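Local coordinates for probable sulfate-binding lipoprotein SubI (Mycobacterium tuberculosis, PDB 6DDN), which probably binds sulfate outside the cell membrane and hands it on for uptake, at residues E220-F225 with L233-N238; V141-V146 with N238-T243; I168-S171 with G176-K179; A178-L183 with I261-A266; K152-R155 with D159-R162. All blocks are in the same frame, centred on the assembly; numbering follows the deposited sequence.

Contact 1. Residues E220-F225 with L233-N238; sequences EATDVF and LISYEN. With SO4 (sulfate ion), chain C.
L233 carries most of this contact, running its side chain into helix 220-225 and meeting F225, A221 and T222. Its CB lies over one face of the F225 ring, 3.8 Å from the ring centroid and displaced toward the rim, a CH-pi contact only 21° off the ring normal. With CG anti to the backbone N (chi1 155°), the two methyls fork back toward the preceding turn of the helix: L233 CD1 meets A221 CB at 3.6 Å, and L233 CD2 rests on T222 CA at 3.7 Å. Next, I234 turns to the other side of the strand. S235 faces the helix again but only loosely, its OG 4.4 Å from T222 OG1; that threonine hydroxyl is engaged by G218 O and by E239 OE1. Y236 makes no contact with the helix segment; its OH donates a hydrogen bond of 2.8 Å to sulfate O2, which lies at the ring edge near its plane. S110 OG is a second partner of the same hydroxyl. Y236 also stands at the N-cap of the helix that starts with E237 and N238. Strand 232-236 runs between an antiparallel neighbour, 138-147, and a parallel one, 167-168, while helix 218-227 lies across it, with the two short axes 9.1 Å apart and their directions 138° from each other.

Contact 2. Residues V141-V146 with N238-T243; sequences VVTFVV and NEAIAT
Strand 141-146 passes helix 238-243 most closely where the CA atoms of V145 and A240 stand 6.1 Å apart, a near approach that the small alanine side chain permits. A240 points its methyl toward the strand, and two strand residues on the same side receive it. V145 CG2 is the nearer, 3.7 Å from A240 CB; it is the branch beside the backbone N, while CG1 takes the place anti to it (chi1 -179°). T143 CG2 closes in more loosely, at 4.2 Å from A240 CB. This threonine directs its methyl, not its hydroxyl, at the alanine; OG1 makes weak hydrogen bonds to V253 O and T254 OG1 on another side. F144, between them in sequence, has its ring on the opposite side of the strand, edge-to-face with W157. The helix meanwhile settles its own polar groups. T243 OG1 gives a 2.6 Å hydrogen bond to E239 O, one turn back, and T243 N donates to the same carbonyl oxygen at 2.9 Å; the two donors come from opposite faces of the carbonyl plane. The E239 carboxylate leads away from the strand to a salt bridge with R219. What crosses between strand and helix is therefore apolar contact between methyl groups, buried and without direction of its own, whereas T243 OG1 is bonded within the helix and the E239 carboxylate to residues outside the contact.

Contact 3. Residues I168-S171 with G176-K179; sequences ITPS and GSAK. With SO4 (sulfate ion), chain C.
S177 meets P170 because its OG stands anti to the backbone N (chi1 168°), which carries the hydroxyl oxygen to within 3.6 Å of P170 CG. The extended psi of P170 (-175°) sets its carbonyl beside the next residue on the helix, so that P170 O lies 3.1 Å from A178 CB. The methyl of A178 is thus pressed into the 168-171 loop: S171 C is 3.3 Å away from A178 CB, and the proline ring adds its CG at 3.8 Å from the same methyl. T169 only brushes A178; its hydroxyl is taken by N181 ND2. Held against this loop, the chain entering helix 177-190 offers two backbone N-H groups to the sulfate ion. S177 N donates to sulfate O4 at 2.8 Å with a fairly straight bond of 155°, and G176 N reaches the same oxygen at an equal distance but only weakly. S175 OG, G218 N and A60 N also hydrogen-bond to the ion. Backbone N-H groups and hydroxyls around the anion, near a helix N-terminus, are consistent with the sulfate site of periplasmic sulfate-binding proteins, where the ion is held by such dipoles.

Contact 4. Residues A178-L183 with I261-A266; sequences AKWNLL and IENPLA
A CH-pi contact joins helix 178-183 to strand 261-263 deep in the core, where W180 lays a face of its indole against I261. The branch that does it is CG2: I261 CG2 sits 3.6 Å from the centroid of the five-membered ring, 18° off the normal, and the closest pair is I261 CG2 to W180 NE1 at 3.5 Å. The other arm of the isoleucine extends along the indole root, with I261 CG1 3.8 Å from W180 CG. The helix and strand segments run nearly antiparallel, 158° apart in direction. Strand 257-267 pairs both with 138-147 in one half of the protein and with 106-108 in the other, consistent with an inter-lobe crossing strand of a type II periplasmic binding protein. At the benzo end the contact changes from face to edge: E262 O lies near the indole plane, 3.4 Å from W180 CZ2. The ring's one polar atom, W180 NE1, gives its hydrogen bond to S110 O, and N263 ND2 bonds to that same oxygen, which brings the amide of N263 within 4.3 Å of W180 NE1. A second tryptophan, W328, meets W180 edge-to-face.

Contact 5. Residues K152-R155 with D159-R162; sequences KNIR and DLLR
The R162 guanidinium carries I154 CD1 over one face, 3.9 Å from R162 NH1, and takes its polar partners at the edge, with the backbone oxygens of K152 and N153 near its plane. This is a turn of the surface connection between strands 138-147 and 167-168 of the binding-protein fold, closed by an arginine that grips the preceding chain. R162 NH2 donates to K152 O at 2.6 Å, in the carbonyl plane, and R162 NH1 adds a weak bond to the same oxygen. NH1 also reaches N153 O at 3.1 Å, from above that carbonyl's plane. D159 fixes the arginine further: its OD1 forms a salt bridge with R162 NH1 at 3.0 Å, met from above the carboxylate plane. The other carboxylate oxygen, D159 OD2, turns to the backbone and accepts from R155 N at 2.7 Å, on its anti side. Beneath this polar network, I154 CG2 packs on L160 CD2 at 3.8 Å and touches D159 CB, and L160 continues inward to F144. R155, bent at chi2, folds back on its own segment, where its NE donates to N153 OD1 in the guanidinium plane with a nearly straight bond of 174°.

How the contacts relate
Contacts 1 to 4 are buried, whereas contact 5 lies toward the surface, its centre about 23 Å from the centre of the chain. Contacts 1, 2 and 4 join helices to the sheet largely through apolar atoms; contact 3, between a helix start and a loop, also presses a carbonyl and a hydroxyl against carbon, while contact 5 relies on an arginine, a carboxylate and backbone oxygens. Contacts 1 and 2 share N238 and reach neighbouring strands, joined by a probable hydrogen bond from V145 N to L233 O. Contacts 3 and 4 both use helix 177-190. Contacts 1 and 3 touch the same sulfate ion from different elements. Contact 5 reaches the core through L160, which meets I234 of contact 1.

Contact 1. Residues E220-F225 with L233-N238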
# COMPACT_ATOMS: atom_id res chain seq x y z
N GLU A 220 -3.88 -10.10 -6.01
CA GLU A 220 -3.93 -11.55 -6.19
C GLU A 220 -4.18 -12.27 -4.87
O GLU A 220 -4.84 -13.31 -4.84
CB GLU A 220 -2.64 -12.05 -6.84
CG GLU A 220 -2.44 -11.58 -8.27
CD GLU A 220 -1.14 -12.08 -8.87
OE1 GLU A 220 -0.41 -12.82 -8.17
OE2 GLU A 220 -0.85 -11.75 -10.04
N ALA A 221 -3.65 -11.73 -3.77
CA ALA A 221 -3.93 -12.31 -2.46
C ALA A 221 -5.39 -12.14 -2.08
O ALA A 221 -5.99 -13.04 -1.48
CB ALA A 221 -3.01 -11.69 -1.41
N THR A 222 -5.98 -10.99 -2.41
CA THR A 222 -7.40 -10.77 -2.14
C THR A 222 -8.26 -11.72 -2.95
O THR A 222 -9.27 -12.23 -2.45
CB THR A 222 -7.78 -9.32 -2.45
OG1 THR A 222 -6.81 -8.43 -1.89
CG2 THR A 222 -9.16 -9.00 -1.89
N ASP A 223 -7.88 -11.97 -4.21
CA ASP A 223 -8.67 -12.83 -5.08
C ASP A 223 -8.75 -14.25 -4.54
O ASP A 223 -9.84 -14.80 -4.35
CB ASP A 223 -8.08 -12.82 -6.49
CG ASP A 223 -8.19 -11.46 -7.16
OD1 ASP A 223 -8.98 -10.62 -6.68
OD2 ASP A 223 -7.48 -11.23 -8.17
N VAL A 224 -7.59 -14.86 -4.28
CA VAL A 224 -7.57 -16.24 -3.82
C VAL A 224 -8.21 -16.36 -2.44
O VAL A 224 -8.74 -17.42 -2.08
CB VAL A 224 -6.14 -16.81 -3.84
CG1 VAL A 224 -5.36 -16.35 -2.62
CG2 VAL A 224 -6.17 -18.33 -3.93
N PHE A 225 -8.18 -15.29 -1.64
CA PHE A 225 -8.85 -15.33 -0.35
C PHE A 225 -10.37 -15.28 -0.52
O PHE A 225 -11.10 -15.98 0.19
CB PHE A 225 -8.38 -14.18 0.54
CG PHE A 225 -9.04 -14.16 1.89
CD1 PHE A 225 -8.54 -14.92 2.93
CD2 PHE A 225 -10.16 -13.38 2.12
CE1 PHE A 225 -9.14 -14.90 4.17
CE2 PHE A 225 -10.77 -13.36 3.35
CZ PHE A 225 -10.26 -14.12 4.38
N LEU A 233 -6.54 -12.85 5.75
CA LEU A 233 -5.71 -12.23 4.72
C LEU A 233 -5.16 -10.92 5.26
O LEU A 233 -5.93 -10.00 5.57
CB LEU A 233 -6.52 -12.00 3.44
CG LEU A 233 -6.04 -10.88 2.51
CD1 LEU A 233 -4.81 -11.33 1.73
CD2 LEU A 233 -7.14 -10.43 1.57
N ILE A 234 -3.84 -10.84 5.38
CA ILE A 234 -3.20 -9.58 5.74
C ILE A 234 -3.18 -8.68 4.52
O ILE A 234 -2.71 -9.08 3.45
CB ILE A 234 -1.78 -9.83 6.28
CG1 ILE A 234 -1.73 -11.12 7.09
CG2 ILE A 234 -1.33 -8.66 7.13
CD1 ILE A 234 -0.39 -11.34 7.79
N SER A 235 -3.70 -7.46 4.67
CA SER A 235 -3.94 -6.61 3.51
C SER A 235 -3.98 -5.16 3.96
O SER A 235 -3.95 -4.85 5.15
CB SER A 235 -5.24 -7.00 2.81
OG SER A 235 -5.44 -6.24 1.63
N TYR A 236 -4.05 -4.26 2.97
CA TYR A 236 -4.27 -2.85 3.26
C TYR A 236 -5.68 -2.65 3.80
O TYR A 236 -6.61 -3.39 3.47
CB TYR A 236 -4.11 -1.99 2.00
CG TYR A 236 -2.87 -2.23 1.16
CD1 TYR A 236 -2.79 -3.30 0.29
CD2 TYR A 236 -1.80 -1.35 1.22
CE1 TYR A 236 -1.67 -3.51 -0.49
CE2 TYR A 236 -0.67 -1.54 0.44
CZ TYR A 236 -0.61 -2.63 -0.41
OH TYR A 236 0.51 -2.82 -1.18
N GLU A 237 -5.83 -1.63 4.65
CA GLU A 237 -7.17 -1.24 5.08
C GLU A 237 -8.00 -0.73 3.91
O GLU A 237 -9.22 -0.94 3.88
CB GLU A 237 -7.06 -0.17 6.17
CG GLU A 237 -8.37 0.19 6.84
CD GLU A 237 -8.28 1.52 7.58
OE1 GLU A 237 -7.61 2.44 7.07
OE2 GLU A 237 -8.89 1.63 8.67
N ASN A 238 -7.37 -0.08 2.93
CA ASN A 238 -8.11 0.36 1.76
C ASN A 238 -8.59 -0.83 0.93
O ASN A 238 -9.69 -0.79 0.36
CB ASN A 238 -7.25 1.29 0.91
CG ASN A 238 -5.88 0.72 0.60
OD1 ASN A 238 -4.89 1.08 1.22
ND2 ASN A 238 -5.82 -0.17 -0.39
S SO4 C . 1.17 -4.76 -4.07
O1 SO4 C . 1.31 -4.23 -5.42
O2 SO4 C . -0.08 -4.27 -3.49
O3 SO4 C . 1.14 -6.22 -4.10
O4 SO4 C . 2.29 -4.32 -3.25

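Contact 2. Residues V141-V146 with N238-T243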
# COMPACT_ATOMS: atom_id res chain seq x y z
N VAL A 141 -3.17 1.38 6.73
CA VAL A 141 -2.61 0.60 7.82
C VAL A 141 -2.80 -0.87 7.50
O VAL A 141 -3.70 -1.26 6.75
CB VAL A 141 -3.26 0.93 9.18
CG1 VAL A 141 -2.91 2.35 9.61
CG2 VAL A 141 -4.77 0.75 9.11
N VAL A 142 -1.93 -1.70 8.07
CA VAL A 142 -2.07 -3.14 7.92
C VAL A 142 -3.27 -3.61 8.73
O VAL A 142 -3.47 -3.21 9.88
CB VAL A 142 -0.78 -3.85 8.37
CG1 VAL A 142 -0.94 -5.35 8.27
CG2 VAL A 142 0.40 -3.38 7.53
N THR A 143 -4.09 -4.47 8.12
CA THR A 143 -5.29 -4.97 8.76
C THR A 143 -5.47 -6.44 8.43
O THR A 143 -4.89 -6.97 7.49
CB THR A 143 -6.53 -4.18 8.32
OG1 THR A 143 -7.67 -4.59 9.09
CG2 THR A 143 -6.81 -4.41 6.84
N PHE A 144 -6.29 -7.11 9.25
CA PHE A 144 -6.67 -8.50 9.02
C PHE A 144 -7.97 -8.52 8.22
O PHE A 144 -9.02 -8.15 8.75
CB PHE A 144 -6.87 -9.26 10.33
CG PHE A 144 -5.64 -9.37 11.18
CD1 PHE A 144 -4.38 -9.45 10.61
CD2 PHE A 144 -5.75 -9.41 12.56
CE1 PHE A 144 -3.26 -9.57 11.41
CE2 PHE A 144 -4.63 -9.52 13.36
CZ PHE A 144 -3.38 -9.60 12.78
N VAL A 145 -7.91 -8.97 6.98
CA VAL A 145 -9.15 -9.29 6.28
C VAL A 145 -9.64 -10.63 6.78
O VAL A 145 -8.87 -11.59 6.91
CB VAL A 145 -8.97 -9.28 4.75
CG1 VAL A 145 -10.29 -9.59 4.07
CG2 VAL A 145 -8.46 -7.93 4.30
N VAL A 146 -10.93 -10.70 7.08
CA VAL A 146 -11.52 -11.81 7.82
C VAL A 146 -12.85 -12.16 7.16
O VAL A 146 -13.46 -11.34 6.47
CB VAL A 146 -11.70 -11.44 9.31
CG1 VAL A 146 -13.02 -10.72 9.53
CG2 VAL A 146 -11.59 -12.66 10.18
N ASN A 238 -7.37 -0.08 2.93
CA ASN A 238 -8.11 0.36 1.76
C ASN A 238 -8.59 -0.83 0.93
O ASN A 238 -9.69 -0.79 0.36
CB ASN A 238 -7.25 1.29 0.91
CG ASN A 238 -5.88 0.72 0.60
OD1 ASN A 238 -4.89 1.08 1.22
ND2 ASN A 238 -5.82 -0.17 -0.39
N GLU A 239 -7.79 -1.89 0.87
CA GLU A 239 -8.18 -3.06 0.09
C GLU A 239 -9.32 -3.81 0.77
O GLU A 239 -10.20 -4.36 0.10
CB GLU A 239 -6.98 -3.98 -0.14
CG GLU A 239 -7.31 -5.27 -0.89
CD GLU A 239 -7.37 -5.09 -2.39
OE1 GLU A 239 -7.07 -6.06 -3.12
OE2 GLU A 239 -7.73 -3.98 -2.86
N ALA A 240 -9.31 -3.86 2.11
CA ALA A 240 -10.43 -4.46 2.82
C ALA A 240 -11.71 -3.66 2.61
O ALA A 240 -12.78 -4.23 2.39
CB ALA A 240 -10.11 -4.57 4.31
N ILE A 241 -11.61 -2.33 2.66
CA ILE A 241 -12.77 -1.47 2.44
C ILE A 241 -13.30 -1.66 1.03
O ILE A 241 -14.52 -1.75 0.81
CB ILE A 241 -12.41 -0.00 2.72
CG1 ILE A 241 -12.17 0.21 4.22
CG2 ILE A 241 -13.50 0.93 2.21
CD1 ILE A 241 -11.52 1.53 4.54
N ALA A 242 -12.41 -1.73 0.04
CA ALA A 242 -12.85 -1.88 -1.34
C ALA A 242 -13.46 -3.25 -1.58
O ALA A 242 -14.44 -3.38 -2.32
CB ALA A 242 -11.68 -1.64 -2.29
N THR A 243 -12.89 -4.29 -0.96
CA THR A 243 -13.44 -5.64 -1.13
C THR A 243 -14.81 -5.76 -0.48
O THR A 243 -15.74 -6.31 -1.07
CB THR A 243 -12.47 -6.67 -0.56
OG1 THR A 243 -11.17 -6.49 -1.14
CG2 THR A 243 -12.96 -8.08 -0.86

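Contact 3. Residues I168-S171 with G176-K179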
# COMPACT_ATOMS: atom_id res chain seq x y z
N ILE A 168 -3.13 -15.68 4.49
CA ILE A 168 -2.92 -15.32 3.10
C ILE A 168 -2.16 -14.00 3.07
O ILE A 168 -2.63 -12.99 3.59
CB ILE A 168 -4.25 -15.21 2.34
CG1 ILE A 168 -5.05 -16.50 2.49
CG2 ILE A 168 -3.99 -14.91 0.87
CD1 ILE A 168 -4.30 -17.74 2.05
N THR A 169 -0.97 -14.02 2.46
CA THR A 169 -0.14 -12.83 2.31
C THR A 169 0.75 -13.03 1.09
O THR A 169 1.23 -14.15 0.86
CB THR A 169 0.71 -12.55 3.56
OG1 THR A 169 1.55 -11.41 3.33
CG2 THR A 169 1.57 -13.75 3.91
N PRO A 170 0.98 -11.99 0.29
CA PRO A 170 1.75 -12.17 -0.95
C PRO A 170 3.24 -12.37 -0.73
O PRO A 170 3.71 -12.47 0.41
CB PRO A 170 1.46 -10.87 -1.73
CG PRO A 170 1.13 -9.88 -0.68
CD PRO A 170 0.41 -10.63 0.40
N SER A 171 3.99 -12.42 -1.83
CA SER A 171 5.43 -12.68 -1.85
C SER A 171 6.20 -11.37 -1.80
O SER A 171 5.88 -10.44 -2.56
CB SER A 171 5.81 -13.45 -3.10
OG SER A 171 7.17 -13.87 -3.05
N GLY A 176 4.87 -5.13 -2.60
CA GLY A 176 5.13 -4.33 -1.42
C GLY A 176 4.14 -4.60 -0.31
O GLY A 176 4.47 -4.42 0.87
N SER A 177 2.93 -5.03 -0.67
CA SER A 177 1.95 -5.47 0.32
C SER A 177 2.55 -6.55 1.22
O SER A 177 2.34 -6.54 2.44
CB SER A 177 0.70 -5.99 -0.38
OG SER A 177 -0.16 -6.69 0.51
N ALA A 178 3.30 -7.48 0.64
CA ALA A 178 3.96 -8.51 1.43
C ALA A 178 4.95 -7.92 2.43
O ALA A 178 5.21 -8.53 3.47
CB ALA A 178 4.67 -9.50 0.52
N LYS A 179 5.50 -6.75 2.13
CA LYS A 179 6.48 -6.15 3.03
C LYS A 179 5.80 -5.43 4.20
O LYS A 179 6.25 -5.57 5.34
CB LYS A 179 7.38 -5.19 2.25
CG LYS A 179 8.29 -5.89 1.26
CD LYS A 179 8.73 -4.96 0.15
CE LYS A 179 9.65 -5.66 -0.83
NZ LYS A 179 9.97 -4.80 -2.00
S SO4 C . 1.17 -4.76 -4.07
O1 SO4 C . 1.31 -4.23 -5.42
O2 SO4 C . -0.08 -4.27 -3.49
O3 SO4 C . 1.14 -6.22 -4.10
O4 SO4 C . 2.29 -4.32 -3.25

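Contact 4. Residues A178-L183 with I261-A266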
# COMPACT_ATOMS: atom_id res chain seq x y z
N ALA A 178 3.30 -7.48 0.64
CA ALA A 178 3.96 -8.51 1.43
C ALA A 178 4.95 -7.92 2.43
O ALA A 178 5.21 -8.53 3.47
CB ALA A 178 4.67 -9.50 0.52
N LYS A 179 5.50 -6.75 2.13
CA LYS A 179 6.48 -6.15 3.03
C LYS A 179 5.80 -5.43 4.20
O LYS A 179 6.25 -5.57 5.34
CB LYS A 179 7.38 -5.19 2.25
CG LYS A 179 8.29 -5.89 1.26
CD LYS A 179 8.73 -4.96 0.15
CE LYS A 179 9.65 -5.66 -0.83
NZ LYS A 179 9.97 -4.80 -2.00
N TRP A 180 4.74 -4.67 3.93
CA TRP A 180 3.94 -4.14 5.03
C TRP A 180 3.42 -5.27 5.91
O TRP A 180 3.47 -5.19 7.14
CB TRP A 180 2.76 -3.32 4.49
CG TRP A 180 3.12 -2.16 3.62
CD1 TRP A 180 2.79 -1.99 2.30
CD2 TRP A 180 3.85 -0.98 4.00
NE1 TRP A 180 3.28 -0.80 1.84
CE2 TRP A 180 3.93 -0.15 2.86
CE3 TRP A 180 4.44 -0.55 5.19
CZ2 TRP A 180 4.58 1.08 2.87
CZ3 TRP A 180 5.09 0.68 5.20
CH2 TRP A 180 5.16 1.48 4.05
N ASN A 181 2.93 -6.35 5.28
CA ASN A 181 2.29 -7.44 6.01
C ASN A 181 3.25 -8.16 6.95
O ASN A 181 2.80 -8.81 7.89
CB ASN A 181 1.70 -8.45 5.02
CG ASN A 181 0.46 -7.92 4.32
OD1 ASN A 181 0.05 -6.78 4.52
ND2 ASN A 181 -0.13 -8.76 3.47
N LEU A 182 4.56 -8.08 6.69
CA LEU A 182 5.54 -8.68 7.59
C LEU A 182 6.22 -7.67 8.50
O LEU A 182 6.70 -8.05 9.57
CB LEU A 182 6.60 -9.44 6.78
CG LEU A 182 6.07 -10.56 5.89
CD1 LEU A 182 7.20 -11.46 5.42
CD2 LEU A 182 5.00 -11.37 6.61
N LEU A 183 6.25 -6.39 8.10
CA LEU A 183 6.79 -5.36 8.98
C LEU A 183 5.93 -5.18 10.22
O LEU A 183 6.45 -5.01 11.33
CB LEU A 183 6.91 -4.04 8.22
CG LEU A 183 8.16 -3.90 7.35
CD1 LEU A 183 7.98 -2.77 6.35
CD2 LEU A 183 9.39 -3.66 8.22
N ILE A 261 1.12 2.31 6.65
CA ILE A 261 1.41 2.14 5.24
C ILE A 261 1.47 3.51 4.58
O ILE A 261 0.56 4.33 4.75
CB ILE A 261 0.36 1.25 4.56
CG1 ILE A 261 0.33 -0.13 5.22
CG2 ILE A 261 0.62 1.14 3.07
CD1 ILE A 261 -0.57 -1.13 4.52
N GLU A 262 2.56 3.77 3.85
CA GLU A 262 2.75 5.03 3.14
C GLU A 262 3.07 4.72 1.69
O GLU A 262 4.11 4.12 1.40
CB GLU A 262 3.87 5.86 3.77
CG GLU A 262 3.65 6.19 5.24
CD GLU A 262 4.67 7.18 5.77
OE1 GLU A 262 4.29 8.34 6.04
OE2 GLU A 262 5.85 6.80 5.92
N ASN A 263 2.18 5.12 0.78
CA ASN A 263 2.31 4.76 -0.62
C ASN A 263 2.88 5.93 -1.41
O ASN A 263 2.19 6.94 -1.59
CB ASN A 263 0.95 4.35 -1.18
CG ASN A 263 0.32 3.22 -0.40
OD1 ASN A 263 -0.76 3.37 0.17
ND2 ASN A 263 1.00 2.07 -0.37
N PRO A 264 4.11 5.83 -1.91
CA PRO A 264 4.73 6.97 -2.59
C PRO A 264 4.23 7.15 -4.02
O PRO A 264 3.76 6.22 -4.68
CB PRO A 264 6.22 6.62 -2.59
CG PRO A 264 6.24 5.13 -2.54
CD PRO A 264 5.06 4.72 -1.72
N LEU A 265 4.35 8.40 -4.49
CA LEU A 265 3.99 8.79 -5.84
C LEU A 265 5.05 9.74 -6.36
O LEU A 265 5.49 10.65 -5.64
CB LEU A 265 2.61 9.46 -5.89
CG LEU A 265 2.25 10.26 -7.15
CD1 LEU A 265 1.70 9.35 -8.24
CD2 LEU A 265 1.24 11.35 -6.81
N ALA A 266 5.47 9.55 -7.61
CA ALA A 266 6.50 10.38 -8.20
C ALA A 266 6.26 10.49 -9.70
O ALA A 266 5.69 9.59 -10.33
CB ALA A 266 7.90 9.83 -7.93

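Contact 5. Residues K152-R155 with D159-R162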
# COMPACT_ATOMS: atom_id res chain seq x y z
N LYS A 152 -13.73 -17.34 13.16
CA LYS A 152 -12.64 -17.89 13.96
C LYS A 152 -12.11 -16.90 14.99
O LYS A 152 -11.12 -17.20 15.66
CB LYS A 152 -11.52 -18.37 13.04
CG LYS A 152 -11.86 -19.66 12.34
CD LYS A 152 -11.02 -19.88 11.11
CE LYS A 152 -11.46 -21.14 10.39
NZ LYS A 152 -11.50 -22.31 11.31
N ASN A 153 -12.75 -15.74 15.12
CA ASN A 153 -12.46 -14.78 16.19
C ASN A 153 -10.99 -14.35 16.16
O ASN A 153 -10.23 -14.56 17.11
CB ASN A 153 -12.84 -15.38 17.55
CG ASN A 153 -12.78 -14.37 18.67
OD1 ASN A 153 -13.17 -13.21 18.50
ND2 ASN A 153 -12.28 -14.79 19.83
N ILE A 154 -10.60 -13.75 15.04
CA ILE A 154 -9.25 -13.23 14.86
C ILE A 154 -9.24 -11.77 15.29
O ILE A 154 -9.97 -10.94 14.73
CB ILE A 154 -8.78 -13.38 13.41
CG1 ILE A 154 -9.07 -14.80 12.90
CG2 ILE A 154 -7.31 -13.06 13.29
CD1 ILE A 154 -8.22 -15.87 13.56
N ARG A 155 -8.42 -11.45 16.29
CA ARG A 155 -8.35 -10.09 16.82
C ARG A 155 -6.93 -9.54 16.96
O ARG A 155 -6.79 -8.32 17.10
CB ARG A 155 -9.03 -10.00 18.20
CG ARG A 155 -10.44 -10.56 18.26
CD ARG A 155 -11.49 -9.56 17.79
NE ARG A 155 -12.77 -10.21 17.52
CZ ARG A 155 -13.76 -9.67 16.81
NH1 ARG A 155 -13.62 -8.46 16.29
NH2 ARG A 155 -14.89 -10.34 16.63
N ASP A 159 -3.29 -14.42 17.21
CA ASP A 159 -4.33 -15.25 16.62
C ASP A 159 -3.89 -15.89 15.31
O ASP A 159 -4.46 -16.92 14.92
CB ASP A 159 -5.60 -14.43 16.38
CG ASP A 159 -6.40 -14.20 17.66
OD1 ASP A 159 -6.41 -15.10 18.52
OD2 ASP A 159 -7.01 -13.12 17.79
N LEU A 160 -2.89 -15.32 14.63
CA LEU A 160 -2.41 -15.89 13.38
C LEU A 160 -1.54 -17.13 13.60
O LEU A 160 -1.28 -17.86 12.64
CB LEU A 160 -1.62 -14.85 12.59
CG LEU A 160 -2.29 -13.53 12.23
CD1 LEU A 160 -1.62 -12.91 11.01
CD2 LEU A 160 -3.78 -13.69 12.00
N LEU A 161 -1.08 -17.37 14.83
CA LEU A 161 -0.30 -18.54 15.17
C LEU A 161 -1.14 -19.64 15.81
O LEU A 161 -0.58 -20.57 16.40
CB LEU A 161 0.85 -18.16 16.10
CG LEU A 161 1.91 -17.22 15.54
CD1 LEU A 161 3.06 -17.07 16.52
CD2 LEU A 161 2.41 -17.74 14.20
N ARG A 162 -2.45 -19.55 15.72
CA ARG A 162 -3.28 -20.58 16.31
C ARG A 162 -3.31 -21.82 15.41
O ARG A 162 -3.12 -21.71 14.19
CB ARG A 162 -4.70 -20.07 16.54
CG ARG A 162 -4.87 -19.39 17.89
CD ARG A 162 -6.02 -18.39 17.86
NE ARG A 162 -7.25 -19.01 17.36
CZ ARG A 162 -8.36 -18.34 17.09
NH1 ARG A 162 -8.41 -17.02 17.28
NH2 ARG A 162 -9.43 -18.98 16.64